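Putative DNA-binding protein (Salmonella choleraesuis, PDB 2HX0) has a PCC-family fold and may bind DNA; it carries a histidine-lined magnesium site, though its cellular role is not established. Local coordinates at residues 29-35 and 108-114; 125-131 and 143-148. The protein carries 2 engineered substitutions. All coordinates share one frame; numbering follows the deposited sequence.

Overall arrangement
Contact 1 and contact 2 lie on opposite sides of the chain's centre, with centres 24 Å apart and nearest atoms about 12 Å apart. They follow one another in sequence: strand 113-124, whose first residues belong to contact 1, leads on to strand 128-134 of contact 2. Both are partly buried, their centres about 9 Å and 17 Å from that of the chain. Contact 1 fastens the start of helix 31-42 to the loop entering strand 113-124; apolar side chains meet there while a partly exposed glutamate caps the helix. Contact 2 pairs two hairpin strands, mainly by backbone hydrogen bonds, with one face packed against a second subunit and an arginine closing the end.

Contact 1: 29-35 and 108-114; sequences QEVFSQL and MMPGCTV
The methyl CE of selenomethionine M108 comes obliquely to the F32 ring, 3.3 Å from F32 CD1, and touches V31 CG1 and L35 CD1; M108 CG lies in plane at the ring edge. An unbranched, flexible chain suits this place: extended through its first two torsions (chi1 -174°), it bends at the third to bring its methyl among the three helix residues. P110 follows, its CG over one face of the F32 ring, a CH-pi contact 4.0 Å from the centroid. G111, whose positive phi favours a residue without a side chain, donates its N to E30 OE2 at 2.9 Å. F32 N reaches the same oxygen from the opposite face of the carboxylate, and a water joins it to M109 O and C112 N. C112 O receives V31 N at 2.9 Å, while C112 CB packs on V31 CG2. Beyond T113, whose hydroxyl bonds to D58, V114 N donates to Q29 O at 2.8 Å. E30 is the N-cap of helix 31-42, E30 OE1 taking S33 N at 2.6 Å. One carboxylate therefore serves both helix start and loop, and these N-H donors would be expected to stabilise its negative charge.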
loop_
_atom_site.group_PDB
_atom_site.type_symbol
_atom_site.label_atom_id
_atom_site.label_comp_id
_atom_site.label_asym_id
_atom_site.label_seq_id
_atom_site.Cartn_x
_atom_site.Cartn_y
_atom_site.Cartn_z
ATOM N N GLN A 29 -3.335 21.126 -7.457
ATOM C CA GLN A 29 -2.065 20.680 -8.008
ATOM C C GLN A 29 -2.210 19.346 -8.733
ATOM O O GLN A 29 -3.024 18.498 -8.359
ATOM C CB GLN A 29 -1.006 20.568 -6.904
ATOM C CG GLN A 29 -0.695 21.889 -6.199
ATOM C CD GLN A 29 0.499 21.788 -5.267
ATOM O OE1 GLN A 29 0.573 20.886 -4.432
ATOM N NE2 GLN A 29 1.438 22.718 -5.398
ATOM N N GLU A 30 -1.423 19.183 -9.788
ATOM C CA GLU A 30 -1.434 17.962 -10.584
ATOM C C GLU A 30 -0.392 17.028 -9.963
ATOM O O GLU A 30 0.755 17.418 -9.743
ATOM C CB GLU A 30 -1.103 18.312 -12.040
ATOM C CG GLU A 30 -1.330 17.200 -13.051
ATOM C CD GLU A 30 -0.184 16.222 -13.089
ATOM O OE1 GLU A 30 0.975 16.680 -13.025
ATOM O OE2 GLU A 30 -0.435 15.003 -13.194
ATOM N N VAL A 31 -0.803 15.795 -9.679
ATOM C CA VAL A 31 0.066 14.824 -9.018
ATOM C C VAL A 31 1.374 14.437 -9.700
ATOM O O VAL A 31 2.430 14.474 -9.069
ATOM C CB VAL A 31 -0.726 13.542 -8.685
ATOM C CG1 VAL A 31 0.135 12.585 -7.866
ATOM C CG2 VAL A 31 -1.969 13.912 -7.899
ATOM N N PHE A 32 1.318 14.052 -10.970
ATOM C CA PHE A 32 2.531 13.665 -11.680
ATOM C C PHE A 32 3.605 14.744 -11.616
ATOM O O PHE A 32 4.762 14.470 -11.281
ATOM C CB PHE A 32 2.217 13.365 -13.143
ATOM C CG PHE A 32 2.419 11.929 -13.527
ATOM C CD1 PHE A 32 1.570 10.935 -13.045
ATOM C CD2 PHE A 32 3.448 11.571 -14.392
ATOM C CE1 PHE A 32 1.742 9.596 -13.424
ATOM C CE2 PHE A 32 3.632 10.238 -14.779
ATOM C CZ PHE A 32 2.775 9.252 -14.293
ATOM N N SER A 33 3.225 15.975 -11.940
ATOM C CA SER A 33 4.170 17.080 -11.931
ATOM C C SER A 33 4.759 17.355 -10.552
ATOM O O SER A 33 5.948 17.647 -10.430
ATOM C CB SER A 33 3.510 18.349 -12.488
ATOM O OG SER A 33 2.402 18.756 -11.706
ATOM N N GLN A 34 3.932 17.261 -9.514
ATOM C CA GLN A 34 4.411 17.496 -8.156
ATOM C C GLN A 34 5.351 16.391 -7.691
ATOM O O GLN A 34 6.337 16.662 -7.010
ATOM C CB GLN A 34 3.237 17.615 -7.182
ATOM C CG GLN A 34 2.564 18.977 -7.191
ATOM C CD GLN A 34 3.533 20.112 -6.896
ATOM O OE1 GLN A 34 4.263 20.087 -5.899
ATOM N NE2 GLN A 34 3.538 21.120 -7.761
ATOM N N LEU A 35 5.044 15.150 -8.051
ATOM C CA LEU A 35 5.899 14.038 -7.659
ATOM C C LEU A 35 7.259 14.188 -8.327
ATOM O O LEU A 35 8.294 14.004 -7.689
ATOM C CB LEU A 35 5.268 12.697 -8.054
ATOM C CG LEU A 35 4.087 12.219 -7.202
ATOM C CD1 LEU A 35 3.554 10.905 -7.764
ATOM C CD2 LEU A 35 4.533 12.037 -5.757
HETATM N N MSE A 108 -1.505 5.079 -13.619
HETATM C CA MSE A 108 -1.685 6.512 -13.445
HETATM C C MSE A 108 -0.996 7.313 -14.543
HETATM O O MSE A 108 0.147 7.040 -14.903
HETATM C CB MSE A 108 -1.164 6.956 -12.076
HETATM C CG MSE A 108 -1.453 8.410 -11.768
HETATM SE SE MSE A 108 -1.095 8.832 -9.923
HETATM C CE MSE A 108 0.661 9.602 -10.113
HETATM N N MSE A 109 -1.711 8.300 -15.071
HETATM C CA MSE A 109 -1.193 9.161 -16.128
HETATM C C MSE A 109 -1.229 10.614 -15.670
HETATM O O MSE A 109 -1.867 10.942 -14.672
HETATM C CB MSE A 109 -2.059 9.034 -17.387
HETATM C CG MSE A 109 -2.135 7.645 -17.985
HETATM SE SE MSE A 109 -0.433 7.050 -18.656
HETATM C CE MSE A 109 -0.246 8.264 -20.139
ATOM N N PRO A 110 -0.531 11.504 -16.389
ATOM C CA PRO A 110 -0.551 12.913 -15.991
ATOM C C PRO A 110 -1.978 13.445 -16.139
ATOM O O PRO A 110 -2.679 13.098 -17.091
ATOM C CB PRO A 110 0.411 13.563 -16.981
ATOM C CG PRO A 110 1.389 12.471 -17.263
ATOM C CD PRO A 110 0.490 11.266 -17.425
ATOM N N GLY A 111 -2.414 14.272 -15.197
ATOM C CA GLY A 111 -3.756 14.814 -15.269
ATOM C C GLY A 111 -4.596 14.630 -14.018
ATOM O O GLY A 111 -5.736 15.091 -13.965
ATOM N N CYS A 112 -4.057 13.948 -13.014
ATOM C CA CYS A 112 -4.789 13.749 -11.764
ATOM C C CYS A 112 -4.589 15.008 -10.931
ATOM O O CYS A 112 -3.456 15.392 -10.648
ATOM C CB CYS A 112 -4.237 12.540 -11.011
ATOM S SG CYS A 112 -4.475 10.986 -11.877
ATOM N N THR A 113 -5.681 15.655 -10.540
ATOM C CA THR A 113 -5.570 16.879 -9.753
ATOM C C THR A 113 -6.123 16.723 -8.341
ATOM O O THR A 113 -7.176 16.124 -8.134
ATOM C CB THR A 113 -6.282 18.059 -10.447
ATOM O OG1 THR A 113 -7.677 17.769 -10.590
ATOM C CG2 THR A 113 -5.679 18.301 -11.824
ATOM N N VAL A 114 -5.392 17.266 -7.373
ATOM C CA VAL A 114 -5.776 17.198 -5.966
ATOM C C VAL A 114 -7.059 17.973 -5.675
ATOM O O VAL A 114 -7.249 19.094 -6.157
ATOM C CB VAL A 114 -4.638 17.751 -5.076
ATOM C CG1 VAL A 114 -5.034 17.705 -3.606
ATOM C CG2 VAL A 114 -3.378 16.938 -5.304
HETATM O O HOH W 1 -1.339 12.590 -12.427
#

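Contact 2: 125-131 and 143-148; sequences LPALTFS and LHISSR
R148 turns NE and NH2 together to the single oxygen L128 O, at 2.8 and 2.9 Å, and that oxygen sits in the guanidinium plane. P126 O stands 3.5 Å above the centre of the R148 guanidinium. Arginine suits the place because its chain, bent at chi2 and chi3 (69° and 60°), folds back over the turn and can offer two N-H groups to one carbonyl. T129 OG1 adds a weak bond to NE, and R148 N donates to A127 O.

Along the strands, T129 and S146 exchange two backbone bonds, T129 N to S146 O at 2.8 Å and S146 N to T129 O at 3.1 Å; S131 and H144 form the next hydrogen-bonded pair. On their face small hydroxyl side chains suit a partly exposed surface. S131 OG meets the H144 ring at its edge, 3.3 Å from H144 CD2, and a water links S131 OG, S146 OG and T129 O. On the side of F130 and I145 the contacts are apolar: I145 CG1 runs beside the ring, and the ends of L143 and L128 join in, L143 CD1 3.7 Å from F130 CG and L128 CD1 4.0 Å from I145 CG2.

Farther out, E124 makes a salt bridge with R148 NH2, fixing the guanidinium from a second side chain. A22 of the second subunit packs on L128 and F130, and E119 of that subunit on L143. The type I turn L125-L128 leads the chain into strand 128-134, which pairs with strand 141-147 as an antiparallel beta hairpin, polar on one face and buried on the other.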
loop_
_atom_site.group_PDB
_atom_site.type_symbol
_atom_site.label_atom_id
_atom_site.label_comp_id
_atom_site.label_asym_id
_atom_site.label_seq_id
_atom_site.Cartn_x
_atom_site.Cartn_y
_atom_site.Cartn_z
ATOM N N LEU A 125 15.801 4.598 -1.553
ATOM C CA LEU A 125 16.782 3.564 -1.215
ATOM C C LEU A 125 18.165 4.078 -1.620
ATOM O O LEU A 125 18.596 3.894 -2.757
ATOM C CB LEU A 125 16.433 2.278 -1.970
ATOM C CG LEU A 125 15.004 1.794 -1.698
ATOM C CD1 LEU A 125 14.570 0.794 -2.762
ATOM C CD2 LEU A 125 14.936 1.188 -0.307
ATOM N N PRO A 126 18.889 4.710 -0.677
ATOM C CA PRO A 126 20.219 5.271 -0.934
ATOM C C PRO A 126 21.302 4.363 -1.505
ATOM O O PRO A 126 22.239 4.853 -2.131
ATOM C CB PRO A 126 20.619 5.857 0.424
ATOM C CG PRO A 126 19.299 6.148 1.088
ATOM C CD PRO A 126 18.513 4.908 0.734
ATOM N N ALA A 127 21.191 3.054 -1.304
ATOM C CA ALA A 127 22.209 2.143 -1.817
ATOM C C ALA A 127 21.921 1.646 -3.229
ATOM O O ALA A 127 22.734 0.930 -3.823
ATOM C CB ALA A 127 22.369 0.951 -0.868
ATOM N N LEU A 128 20.776 2.037 -3.779
ATOM C CA LEU A 128 20.394 1.586 -5.111
ATOM C C LEU A 128 20.059 2.720 -6.070
ATOM O O LEU A 128 19.890 3.867 -5.669
ATOM C CB LEU A 128 19.169 0.670 -5.009
ATOM C CG LEU A 128 19.269 -0.531 -4.065
ATOM C CD1 LEU A 128 17.894 -1.162 -3.906
ATOM C CD2 LEU A 128 20.265 -1.549 -4.608
ATOM N N THR A 129 19.960 2.373 -7.347
ATOM C CA THR A 129 19.589 3.329 -8.379
ATOM C C THR A 129 18.639 2.615 -9.325
ATOM O O THR A 129 18.934 1.509 -9.794
ATOM C CB THR A 129 20.808 3.828 -9.190
ATOM O OG1 THR A 129 21.659 4.614 -8.346
ATOM C CG2 THR A 129 20.352 4.688 -10.358
ATOM N N PHE A 130 17.485 3.227 -9.573
ATOM C CA PHE A 130 16.501 2.662 -10.490
ATOM C C PHE A 130 16.679 3.312 -11.854
ATOM O O PHE A 130 16.999 4.500 -11.954
ATOM C CB PHE A 130 15.061 2.960 -10.048
ATOM C CG PHE A 130 14.618 2.246 -8.799
ATOM C CD1 PHE A 130 15.338 1.175 -8.277
ATOM C CD2 PHE A 130 13.448 2.642 -8.158
ATOM C CE1 PHE A 130 14.896 0.506 -7.131
ATOM C CE2 PHE A 130 12.993 1.986 -7.015
ATOM C CZ PHE A 130 13.720 0.914 -6.499
ATOM N N SER A 131 16.466 2.531 -12.904
ATOM C CA SER A 131 16.532 3.038 -14.267
ATOM C C SER A 131 15.537 2.216 -15.069
ATOM O O SER A 131 15.017 1.212 -14.579
ATOM C CB SER A 131 17.943 2.893 -14.855
ATOM O OG SER A 131 18.346 1.538 -14.931
ATOM N N LEU A 143 11.940 -1.882 -15.156
ATOM C CA LEU A 143 12.761 -1.512 -14.017
ATOM C C LEU A 143 14.079 -2.270 -13.932
ATOM O O LEU A 143 14.115 -3.500 -13.972
ATOM C CB LEU A 143 11.974 -1.716 -12.719
ATOM C CG LEU A 143 12.724 -1.373 -11.431
ATOM C CD1 LEU A 143 13.036 0.126 -11.394
ATOM C CD2 LEU A 143 11.873 -1.770 -10.235
ATOM N N HIS A 144 15.165 -1.513 -13.813
ATOM C CA HIS A 144 16.500 -2.076 -13.686
ATOM C C HIS A 144 17.039 -1.537 -12.368
ATOM O O HIS A 144 16.958 -0.339 -12.105
ATOM C CB HIS A 144 17.390 -1.624 -14.851
ATOM C CG HIS A 144 18.815 -2.065 -14.725
ATOM N ND1 HIS A 144 19.176 -3.390 -14.604
ATOM C CD2 HIS A 144 19.969 -1.357 -14.694
ATOM C CE1 HIS A 144 20.490 -3.478 -14.502
ATOM N NE2 HIS A 144 20.995 -2.260 -14.554
ATOM N N ILE A 145 17.582 -2.424 -11.540
ATOM C CA ILE A 145 18.109 -2.035 -10.239
ATOM C C ILE A 145 19.608 -2.278 -10.152
ATOM O O ILE A 145 20.071 -3.394 -10.374
ATOM C CB ILE A 145 17.434 -2.841 -9.120
ATOM C CG1 ILE A 145 15.916 -2.754 -9.262
ATOM C CG2 ILE A 145 17.866 -2.311 -7.762
ATOM C CD1 ILE A 145 15.313 -3.717 -10.274
ATOM N N SER A 146 20.357 -1.233 -9.814
ATOM C CA SER A 146 21.804 -1.346 -9.687
ATOM C C SER A 146 22.300 -0.617 -8.442
ATOM O O SER A 146 21.550 0.121 -7.801
ATOM C CB SER A 146 22.484 -0.769 -10.928
ATOM O OG SER A 146 22.128 0.585 -11.107
ATOM N N SER A 147 23.564 -0.831 -8.093
ATOM C CA SER A 147 24.146 -0.183 -6.927
ATOM C C SER A 147 24.310 1.313 -7.161
ATOM O O SER A 147 24.622 1.746 -8.274
ATOM C CB SER A 147 25.510 -0.798 -6.603
ATOM O OG SER A 147 26.159 -0.084 -5.563
ATOM N N ARG A 148 24.098 2.100 -6.110
ATOM C CA ARG A 148 24.245 3.550 -6.199
ATOM C C ARG A 148 25.714 3.887 -6.442
ATOM O O ARG A 148 26.035 4.842 -7.145
ATOM C CB ARG A 148 23.785 4.216 -4.896
ATOM C CG ARG A 148 23.954 5.738 -4.862
ATOM C CD ARG A 148 22.987 6.424 -5.816
ATOM N NE ARG A 148 21.601 6.130 -5.461
ATOM C CZ ARG A 148 20.845 6.871 -4.657
ATOM N NH1 ARG A 148 21.318 7.986 -4.114
ATOM N NH2 ARG A 148 19.610 6.475 -4.370
HETATM O O HOH W 2 24.321 -1.590 -3.607
HETATM O O HOH W 3 19.772 1.148 -12.491
#